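Local coordinates for protein 4'-phospho-dehydrooxetanocin synthase (Bacillus megaterium, PDB 5UL3) that catalyses the oxidative ring contraction of dAMP to an oxetane aldehyde in oxetanocin A biosynthesis, using cobalamin, a [4Fe-4S] cluster and S-adenosylmethionine, at residues 77-80 and 81-84; 375-378 and 379-383; 413-416 and 417-420. One frame throughout, in Å; residues are numbered along the deposited sequence.

Contact 1. Residues 77-80 and 81-84; sequences RDLR and ENPL
Arg77 carries its CG anti to the backbone N (chi1 -168°), and a bend at chi3 (77°) turns its guanidinium across the Glu81 side chain. In Glu81 CG lies beside its own backbone N, anti to the carbonyl carbon (chi1 -62°), and the extended chain crosses that of Arg77 at about a right angle. Glu81 CB sits over one face of the guanidinium, toward its rim, and Pro83 CD lies at the edge. Glu81 OE1 rests 3.3 Å from Arg77 CD. The salt bridge between Arg77 NE and Glu81 OE1 is long, 3.7 Å. The oxygen lies well out of the guanidinium plane, and the attraction is one of charge alone, without a directed N-H.

The backbone makes a short 3-10 turn here, between strand 69-73 and helix 83-88 of the N-terminal domain. Glu81 N donates to Asp78 O, and Asn82 N donates to Leu79 O. Asp78 adds an Asx turn: its OD1 accepts from Arg80 N at 3.1 Å, from above the carboxylate plane. OD1 also accepts from Ile100 N. Arg80 grips the same carboxylate side-on. Arg80 NE gives a 2.8 Å bond to the syn lone pair of Asp78 OD2, and Arg80 NH2 reaches Asp78 OD2 at 3.0 Å, both within the guanidinium plane. NE also makes a weak bond to OD1. Arg80 NH1 turns to Glu94 O. Asp78 is thus fixed by several donors, which probably eases the closeness of Asp78 OD2 to Glu81 OE2, 4.5 Å away.

Asn82 is the N-cap of helix 83-88. Its OD1 accepts from Leu85 N, and more weakly from Leu84 N. Asn82 ND2 donates to Tyr62 OH on strand 60-64 and passes 3.9 Å from Leu79 CD1, the two side chains running side by side.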
ATOM      1  N   ARG A  77       1.488  26.336  18.760  1.00 33.56           N
ATOM      2  CA  ARG A  77       2.921  26.381  18.552  1.00 27.04           C
ATOM      3  C   ARG A  77       3.419  27.818  18.629  1.00 29.30           C
ATOM      4  O   ARG A  77       2.726  28.745  18.205  1.00 29.61           O
ATOM      5  CB  ARG A  77       3.315  25.759  17.201  1.00 30.43           C
ATOM      6  CG  ARG A  77       4.817  25.529  17.080  1.00 34.23           C
ATOM      7  CD  ARG A  77       5.206  24.663  15.894  1.00 37.91           C
ATOM      8  NE  ARG A  77       5.159  25.402  14.637  1.00 35.78           N
ATOM      9  CZ  ARG A  77       5.643  24.937  13.486  1.00 41.75           C
ATOM     10  NH1 ARG A  77       5.566  25.667  12.384  1.00 34.61           N
ATOM     11  NH2 ARG A  77       6.198  23.737  13.437  1.00 45.98           N
ATOM     12  N   ASP A  78       4.612  27.972  19.193  1.00 30.98           N
ATOM     13  CA  ASP A  78       5.333  29.242  19.200  1.00 32.35           C
ATOM     14  C   ASP A  78       5.306  29.862  17.814  1.00 29.33           C
ATOM     15  O   ASP A  78       5.767  29.256  16.842  1.00 31.24           O
ATOM     16  CB  ASP A  78       6.778  29.003  19.660  1.00 34.02           C
ATOM     17  CG  ASP A  78       7.588  30.304  19.829  1.00 36.46           C
ATOM     18  OD1 ASP A  78       7.046  31.406  19.617  1.00 34.98           O
ATOM     19  OD2 ASP A  78       8.786  30.202  20.166  1.00 44.06           O
ATOM     20  N   LEU A  79       4.746  31.068  17.731  1.00 30.44           N
ATOM     21  CA  LEU A  79       4.662  31.778  16.461  1.00 33.26           C
ATOM     22  C   LEU A  79       6.035  31.994  15.824  1.00 30.24           C
ATOM     23  O   LEU A  79       6.140  32.132  14.600  1.00 29.69           O
ATOM     24  CB  LEU A  79       3.965  33.115  16.688  1.00 31.28           C
ATOM     25  CG  LEU A  79       3.383  33.884  15.527  1.00 35.40           C
ATOM     26  CD1 LEU A  79       2.454  32.974  14.763  1.00 31.22           C
ATOM     27  CD2 LEU A  79       2.616  35.075  16.107  1.00 34.94           C
ATOM     28  N   ARG A  80       7.099  32.025  16.624  1.00 28.30           N
ATOM     29  CA  ARG A  80       8.422  32.237  16.047  1.00 29.48           C
ATOM     30  C   ARG A  80       8.830  31.115  15.095  1.00 35.00           C
ATOM     31  O   ARG A  80       9.735  31.309  14.281  1.00 28.00           O
ATOM     32  CB  ARG A  80       9.453  32.410  17.167  1.00 32.83           C
ATOM     33  CG  ARG A  80       9.099  33.590  18.094  1.00 35.09           C
ATOM     34  CD  ARG A  80      10.116  33.764  19.224  1.00 37.00           C
ATOM     35  NE  ARG A  80      10.284  32.526  19.986  1.00 47.96           N
ATOM     36  CZ  ARG A  80      11.262  32.306  20.858  1.00 57.06           C
ATOM     37  NH1 ARG A  80      12.174  33.247  21.092  1.00 53.82           N
ATOM     38  NH2 ARG A  80      11.334  31.144  21.495  1.00 50.54           N
ATOM     39  N   GLU A  81       8.164  29.961  15.147  1.00 29.83           N
ATOM     40  CA  GLU A  81       8.470  28.866  14.235  1.00 30.74           C
ATOM     41  C   GLU A  81       7.626  28.884  12.962  1.00 25.16           C
ATOM     42  O   GLU A  81       7.783  27.994  12.122  1.00 28.67           O
ATOM     43  CB  GLU A  81       8.296  27.519  14.958  1.00 34.40           C
ATOM     44  CG  GLU A  81       9.238  27.343  16.132  1.00 38.03           C
ATOM     45  CD  GLU A  81       8.918  26.121  16.972  1.00 49.50           C
ATOM     46  OE1 GLU A  81       8.453  25.107  16.404  1.00 41.56           O
ATOM     47  OE2 GLU A  81       9.128  26.179  18.203  1.00 49.30           O
ATOM     48  N   ASN A  82       6.751  29.863  12.803  1.00 23.69           N
ATOM     49  CA  ASN A  82       5.858  29.943  11.638  1.00 23.83           C
ATOM     50  C   ASN A  82       6.668  30.120  10.351  1.00 25.73           C
ATOM     51  O   ASN A  82       7.428  31.097  10.228  1.00 25.97           O
ATOM     52  CB  ASN A  82       4.891  31.111  11.880  1.00 24.91           C
ATOM     53  CG  ASN A  82       3.900  31.320  10.757  1.00 21.65           C
ATOM     54  OD1 ASN A  82       4.254  31.346   9.583  1.00 22.09           O
ATOM     55  ND2 ASN A  82       2.642  31.505  11.124  1.00 22.12           N
ATOM     56  N   PRO A  83       6.543  29.213   9.375  1.00 23.46           N
ATOM     57  CA  PRO A  83       7.430  29.253   8.208  1.00 23.56           C
ATOM     58  C   PRO A  83       7.065  30.357   7.236  1.00 24.61           C
ATOM     59  O   PRO A  83       7.937  30.852   6.513  1.00 25.28           O
ATOM     60  CB  PRO A  83       7.242  27.862   7.579  1.00 25.08           C
ATOM     61  CG  PRO A  83       5.803  27.510   7.911  1.00 25.00           C
ATOM     62  CD  PRO A  83       5.587  28.086   9.320  1.00 23.44           C
ATOM     63  N   LEU A  84       5.781  30.736   7.199  1.00 22.31           N
ATOM     64  CA  LEU A  84       5.362  31.820   6.321  1.00 25.16           C
ATOM     65  C   LEU A  84       5.924  33.144   6.817  1.00 22.93           C
ATOM     66  O   LEU A  84       6.463  33.929   6.033  1.00 25.41           O
ATOM     67  CB  LEU A  84       3.834  31.891   6.231  1.00 22.61           C
ATOM     68  CG  LEU A  84       3.283  32.916   5.239  1.00 22.42           C
ATOM     69  CD1 LEU A  84       1.939  32.425   4.692  1.00 27.51           C
ATOM     70  CD2 LEU A  84       3.068  34.315   5.895  1.00 22.61           C
TER
HETATM   71  O   HOH W   1      10.148  28.289  19.656  1.00 47.03           O
HETATM   72  O   HOH W   2       8.645  32.870  11.994  1.00 25.93           O

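Contact 2. Residues 375-378 and 379-383; sequences AQRI and IDICE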
ATOM      1  N   ALA A 375      16.413  -1.629  15.215  1.00 32.95           N
ATOM      2  CA  ALA A 375      15.575  -2.428  16.108  1.00 32.91           C
ATOM      3  C   ALA A 375      15.179  -1.641  17.352  1.00 35.48           C
ATOM      4  O   ALA A 375      14.044  -1.770  17.833  1.00 30.01           O
ATOM      5  CB  ALA A 375      16.279  -3.728  16.490  1.00 29.54           C
ATOM      6  N   GLN A 376      16.088  -0.804  17.884  1.00 28.46           N
ATOM      7  CA  GLN A 376      15.730  -0.013  19.056  1.00 32.79           C
ATOM      8  C   GLN A 376      14.699   1.053  18.710  1.00 29.48           C
ATOM      9  O   GLN A 376      13.855   1.390  19.544  1.00 28.36           O
ATOM     10  CB  GLN A 376      16.977   0.625  19.678  1.00 36.84           C
ATOM     11  CG  GLN A 376      16.692   1.281  21.032  1.00 32.85           C
ATOM     12  CD  GLN A 376      16.157   0.281  22.046  1.00 41.95           C
ATOM     13  OE1 GLN A 376      16.692  -0.821  22.185  1.00 42.63           O
ATOM     14  NE2 GLN A 376      15.085   0.648  22.743  1.00 36.35           N
ATOM     15  N   ARG A 377      14.745   1.588  17.490  1.00 27.21           N
ATOM     16  CA  ARG A 377      13.706   2.514  17.060  1.00 28.23           C
ATOM     17  C   ARG A 377      12.329   1.847  17.082  1.00 23.74           C
ATOM     18  O   ARG A 377      11.344   2.451  17.524  1.00 24.84           O
ATOM     19  CB  ARG A 377      14.031   3.035  15.663  1.00 26.26           C
ATOM     20  CG  ARG A 377      12.915   3.834  15.033  1.00 26.76           C
ATOM     21  CD  ARG A 377      13.344   4.481  13.734  1.00 28.46           C
ATOM     22  NE  ARG A 377      12.221   5.099  13.037  1.00 25.59           N
ATOM     23  CZ  ARG A 377      11.324   4.425  12.318  1.00 23.43           C
ATOM     24  NH1 ARG A 377      11.406   3.095  12.205  1.00 24.43           N
ATOM     25  NH2 ARG A 377      10.342   5.079  11.702  1.00 24.61           N
ATOM     26  N   ILE A 378      12.239   0.612  16.588  1.00 23.86           N
ATOM     27  CA  ILE A 378      10.949  -0.080  16.595  1.00 24.19           C
ATOM     28  C   ILE A 378      10.493  -0.331  18.031  1.00 27.09           C
ATOM     29  O   ILE A 378       9.321  -0.129  18.373  1.00 26.35           O
ATOM     30  CB  ILE A 378      11.040  -1.388  15.783  1.00 24.61           C
ATOM     31  CG1 ILE A 378      11.411  -1.108  14.315  1.00 25.79           C
ATOM     32  CG2 ILE A 378       9.714  -2.184  15.879  1.00 24.24           C
ATOM     33  CD1 ILE A 378      10.429  -0.209  13.556  1.00 25.53           C
ATOM     34  N   ILE A 379      11.413  -0.775  18.891  1.00 27.43           N
ATOM     35  CA  ILE A 379      11.061  -1.040  20.282  1.00 29.85           C
ATOM     36  C   ILE A 379      10.559   0.231  20.956  1.00 29.88           C
ATOM     37  O   ILE A 379       9.567   0.198  21.693  1.00 30.56           O
ATOM     38  CB  ILE A 379      12.256  -1.669  21.027  1.00 30.26           C
ATOM     39  CG1 ILE A 379      12.449  -3.110  20.529  1.00 28.30           C
ATOM     40  CG2 ILE A 379      12.014  -1.630  22.534  1.00 34.49           C
ATOM     41  CD1 ILE A 379      13.769  -3.750  20.947  1.00 34.93           C
ATOM     42  N   ASP A 380      11.183   1.382  20.657  1.00 30.52           N
ATOM     43  CA  ASP A 380      10.709   2.660  21.204  1.00 31.28           C
ATOM     44  C   ASP A 380       9.303   3.023  20.705  1.00 29.53           C
ATOM     45  O   ASP A 380       8.476   3.536  21.472  1.00 29.19           O
ATOM     46  CB  ASP A 380      11.697   3.781  20.855  1.00 32.69           C
ATOM     47  CG  ASP A 380      13.030   3.646  21.593  1.00 40.73           C
ATOM     48  OD1 ASP A 380      13.164   2.715  22.412  1.00 35.06           O
ATOM     49  OD2 ASP A 380      13.944   4.464  21.344  1.00 38.03           O
ATOM     50  N   ILE A 381       9.021   2.803  19.416  1.00 30.32           N
ATOM     51  CA  ILE A 381       7.660   3.026  18.921  1.00 27.93           C
ATOM     52  C   ILE A 381       6.677   2.112  19.652  1.00 27.47           C
ATOM     53  O   ILE A 381       5.610   2.553  20.113  1.00 27.60           O
ATOM     54  CB  ILE A 381       7.611   2.823  17.396  1.00 23.40           C
ATOM     55  CG1 ILE A 381       8.410   3.926  16.692  1.00 27.30           C
ATOM     56  CG2 ILE A 381       6.138   2.810  16.893  1.00 22.18           C
ATOM     57  CD1 ILE A 381       8.751   3.614  15.237  1.00 28.64           C
ATOM     58  N   CYS A 382       7.039   0.836  19.797  1.00 24.88           N
ATOM     59  CA  CYS A 382       6.179  -0.116  20.489  1.00 28.18           C
ATOM     60  C   CYS A 382       5.958   0.297  21.937  1.00 30.65           C
ATOM     61  O   CYS A 382       4.839   0.192  22.449  1.00 30.69           O
ATOM     62  CB  CYS A 382       6.782  -1.514  20.420  1.00 28.27           C
ATOM     63  SG  CYS A 382       6.713  -2.235  18.767  1.00 28.45           S
ATOM     64  N   GLU A 383       7.015   0.759  22.613  1.00 29.49           N
ATOM     65  CA  GLU A 383       6.864   1.221  23.990  1.00 30.57           C
ATOM     66  C   GLU A 383       5.911   2.403  24.061  1.00 35.66           C
ATOM     67  O   GLU A 383       5.117   2.508  24.997  1.00 35.45           O
ATOM     68  CB  GLU A 383       8.225   1.593  24.585  1.00 32.74           C
ATOM     69  CG  GLU A 383       9.060   0.376  24.968  1.00 39.75           C
ATOM     70  CD  GLU A 383      10.354   0.728  25.700  1.00 50.36           C
ATOM     71  OE1 GLU A 383      10.960   1.786  25.413  1.00 47.59           O
ATOM     72  OE2 GLU A 383      10.761  -0.066  26.570  1.00 46.32           O
TER
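Gln376 and Asp380 join their side chains one turn apart on helix 374-386. This helix is the crossover of a beta-alpha-beta unit, between strands 357-360 and 393-398 of the partial TIM barrel of the radical SAM domain. Gln376 NE2 donates to Asp380 OD1 at 2.8 Å, with an N-H...O angle of 152°. The acceptor lies close to the amide plane of Gln376. The donor comes from the syn side of the carboxylate but 35° out of its plane. Gln376 can reach because its chain bends at chi2 (60°), which folds the amide toward the following turn. The two flat groups are strongly turned against each other.

The main chain is satisfied in the usual helical way. Ala375 O accepts from Ile379 N, and Arg377 O from Ile381 N. Ile378 O accepts from Cys382 N at 2.9 Å. The backbone O of Gln376 accepts from Asp380 N, while its side-chain NE2 gives a second link to the same residue.

Arg377 has its polar end satisfied outside these two segments. NH2 donates to Leu333 O, and NE also has a partner elsewhere. The chain runs out extended from CG to NE beside Ile381, and both point the same way. Val335 and Thr338 of helix 335-351 and the loop residue Trp330 also touch Arg377.

On another side Ile378 and Cys382 meet helix 410-426. Ile378 touches Met419 and Cys423, and Cys382 touches Ala426. Ile378 CG2 lies 4.2 Å from Cys382 SG, a loose apolar contact. Ile381 CD1 sits 3.9 Å above the Arg377 guanidinium plane, over its centre, and 4.0 Å from Arg377 CZ.

Contact 3. Residues 413-416 and 417-420; sequences NVER and LKMW
Arg416, Met419 and Trp420 form the tight side of this turn of helix 410-426, a crossover between strands 393-398 and 432-436 of the partial TIM barrel. Arg416 is bent at chi2 and chi3 (37° and 75°), which lays its chain beside that of Met419, both pointing the same way. Arg416 CD touches Met419 CE at 3.5 Å. Arg416 CD also lies 3.9 Å from Trp420 CD1, as the arginine chain crosses the indole. Met419 CE covers one face of that ring near its rim. Arg416 O meets the ring edge, 3.2 Å from Trp420 CD1, and accepts the helical bond from Trp420 N. Ser402 O takes bonds from both Arg416 NH1 and Trp420 NE1.

The partly exposed side is looser. Glu415 and Lys418 run side by side, and Glu415 OE1 passes 3.7 Å from Lys418 CD. Glu415 OE1 and Lys418 NZ stay 4.3 Å apart, beyond a salt bridge. A water appears to link them, but Glu415 has a second conformer and the bridge is doubtful. At that distance their attraction is probably modest, whereas direct bonds to Ser402 O anchor the buried polar ends of Arg416 and Trp420.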
ATOM      1  N   ASN A 413      20.394 -11.575  16.088  1.00 28.61           N
ATOM      2  CA  ASN A 413      19.146 -12.297  15.854  1.00 29.72           C
ATOM      3  C   ASN A 413      18.301 -12.379  17.117  1.00 31.40           C
ATOM      4  O   ASN A 413      17.068 -12.297  17.051  1.00 26.99           O
ATOM      5  CB  ASN A 413      19.438 -13.703  15.321  1.00 28.45           C
ATOM      6  CG  ASN A 413      19.810 -13.707  13.845  1.00 30.69           C
ATOM      7  OD1 ASN A 413      18.945 -13.631  12.986  1.00 26.38           O
ATOM      8  ND2 ASN A 413      21.102 -13.808  13.547  1.00 27.32           N
ATOM      9  N   VAL A 414      18.942 -12.537  18.277  1.00 30.85           N
ATOM     10  CA  VAL A 414      18.193 -12.557  19.529  1.00 30.70           C
ATOM     11  C   VAL A 414      17.582 -11.186  19.818  1.00 34.30           C
ATOM     12  O   VAL A 414      16.442 -11.093  20.292  1.00 27.96           O
ATOM     13  CB  VAL A 414      19.081 -13.056  20.686  1.00 28.61           C
ATOM     14  CG1 VAL A 414      18.330 -12.943  22.011  1.00 30.85           C
ATOM     15  CG2 VAL A 414      19.479 -14.516  20.436  1.00 30.37           C
ATOM     16  N   GLU A 415      18.316 -10.108  19.534  0.50 29.85           N
ATOM     17  CA  GLU A 415      17.739  -8.775  19.687  0.50 33.85           C
ATOM     18  C   GLU A 415      16.631  -8.534  18.667  0.50 31.39           C
ATOM     19  O   GLU A 415      15.664  -7.820  18.957  0.50 29.73           O
ATOM     20  CB  GLU A 415      18.839  -7.710  19.567  0.50 33.44           C
ATOM     21  CG  GLU A 415      18.391  -6.277  19.878  0.50 37.72           C
ATOM     22  CD  GLU A 415      18.014  -6.069  21.343  0.50 38.09           C
ATOM     23  OE1 GLU A 415      17.031  -5.345  21.605  0.50 42.73           O
ATOM     24  OE2 GLU A 415      18.697  -6.626  22.228  0.50 39.93           O
ATOM     25  N   ARG A 416      16.742  -9.138  17.482  1.00 26.18           N
ATOM     26  CA  ARG A 416      15.680  -9.046  16.493  1.00 28.71           C
ATOM     27  C   ARG A 416      14.415  -9.746  16.985  1.00 28.40           C
ATOM     28  O   ARG A 416      13.304  -9.222  16.822  1.00 25.39           O
ATOM     29  CB  ARG A 416      16.167  -9.642  15.175  1.00 33.06           C
ATOM     30  CG  ARG A 416      15.393  -9.228  13.954  1.00 36.73           C
ATOM     31  CD  ARG A 416      14.944  -7.766  14.040  1.00 32.87           C
ATOM     32  NE  ARG A 416      16.017  -6.801  13.819  1.00 34.17           N
ATOM     33  CZ  ARG A 416      16.313  -6.269  12.635  1.00 28.96           C
ATOM     34  NH1 ARG A 416      15.640  -6.622  11.552  1.00 27.45           N
ATOM     35  NH2 ARG A 416      17.285  -5.383  12.530  1.00 29.29           N
ATOM     36  N   LEU A 417      14.564 -10.925  17.603  1.00 25.42           N
ATOM     37  CA  LEU A 417      13.402 -11.619  18.161  1.00 26.59           C
ATOM     38  C   LEU A 417      12.744 -10.789  19.258  1.00 29.05           C
ATOM     39  O   LEU A 417      11.511 -10.694  19.321  1.00 27.41           O
ATOM     40  CB  LEU A 417      13.815 -12.992  18.695  1.00 28.47           C
ATOM     41  CG  LEU A 417      12.684 -13.807  19.317  1.00 26.55           C
ATOM     42  CD1 LEU A 417      11.641 -14.146  18.262  1.00 30.51           C
ATOM     43  CD2 LEU A 417      13.259 -15.073  19.951  1.00 30.82           C
ATOM     44  N   LYS A 418      13.551 -10.157  20.118  1.00 26.28           N
ATOM     45  CA  LYS A 418      12.986  -9.252  21.118  1.00 28.95           C
ATOM     46  C   LYS A 418      12.176  -8.133  20.467  1.00 29.78           C
ATOM     47  O   LYS A 418      11.072  -7.806  20.920  1.00 25.77           O
ATOM     48  CB  LYS A 418      14.097  -8.663  21.989  1.00 25.55           C
ATOM     49  CG  LYS A 418      13.594  -7.582  22.939  1.00 30.31           C
ATOM     50  CD  LYS A 418      14.708  -7.072  23.879  1.00 35.98           C
ATOM     51  CE  LYS A 418      14.157  -5.996  24.821  1.00 42.01           C
ATOM     52  NZ  LYS A 418      15.238  -5.221  25.522  1.00 46.81           N
ATOM     53  N   MET A 419      12.704  -7.538  19.398  1.00 27.70           N
ATOM     54  CA  MET A 419      11.984  -6.472  18.702  1.00 29.13           C
ATOM     55  C   MET A 419      10.653  -6.975  18.153  1.00 26.72           C
ATOM     56  O   MET A 419       9.613  -6.316  18.300  1.00 26.56           O
ATOM     57  CB  MET A 419      12.849  -5.907  17.565  1.00 28.91           C
ATOM     58  CG  MET A 419      12.223  -4.704  16.832  1.00 27.58           C
ATOM     59  SD  MET A 419      12.754  -4.670  15.099  1.00 27.46           S
ATOM     60  CE  MET A 419      11.855  -6.091  14.499  1.00 28.68           C
ATOM     61  N   TRP A 420      10.667  -8.142  17.505  1.00 25.10           N
ATOM     62  CA  TRP A 420       9.417  -8.691  16.991  1.00 25.43           C
ATOM     63  C   TRP A 420       8.431  -8.984  18.117  1.00 26.86           C
ATOM     64  O   TRP A 420       7.214  -8.822  17.942  1.00 24.83           O
ATOM     65  CB  TRP A 420       9.712  -9.948  16.168  1.00 22.34           C
ATOM     66  CG  TRP A 420      10.116  -9.627  14.763  1.00 26.77           C
ATOM     67  CD1 TRP A 420      11.403  -9.499  14.267  1.00 30.05           C
ATOM     68  CD2 TRP A 420       9.235  -9.352  13.667  1.00 25.46           C
ATOM     69  NE1 TRP A 420      11.359  -9.176  12.928  1.00 24.98           N
ATOM     70  CE2 TRP A 420      10.042  -9.083  12.536  1.00 26.75           C
ATOM     71  CE3 TRP A 420       7.837  -9.314  13.528  1.00 25.74           C
ATOM     72  CZ2 TRP A 420       9.497  -8.785  11.286  1.00 25.28           C
ATOM     73  CZ3 TRP A 420       7.303  -9.010  12.285  1.00 25.58           C
ATOM     74  CH2 TRP A 420       8.133  -8.752  11.179  1.00 25.96           C
TER
HETATM   75  O   HOH W   3      16.463  -3.898  23.584  1.00 52.70           O

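From the N terminus, contact 1 comes first. It closes a short turn between strand 69-73 and helix 83-88 in the N-terminal domain. Contacts 2 and 3 follow in series, each within one helix of the radical SAM domain. None nests in or crosses another. Contact 1 stands apart, its centre about 30 Å from that of contact 2 and about 41 Å from that of contact 3. Contacts 2 and 3 have centres about 11 Å apart and touch. Met419 CG packs on Ala375 O at 3.6 Å, and Ile379 CG1 lies 3.9 Å from Met419 CA. Helices 374-386 and 410-426 are thereby tied together on the consecutive crossovers that flank strand 393-398.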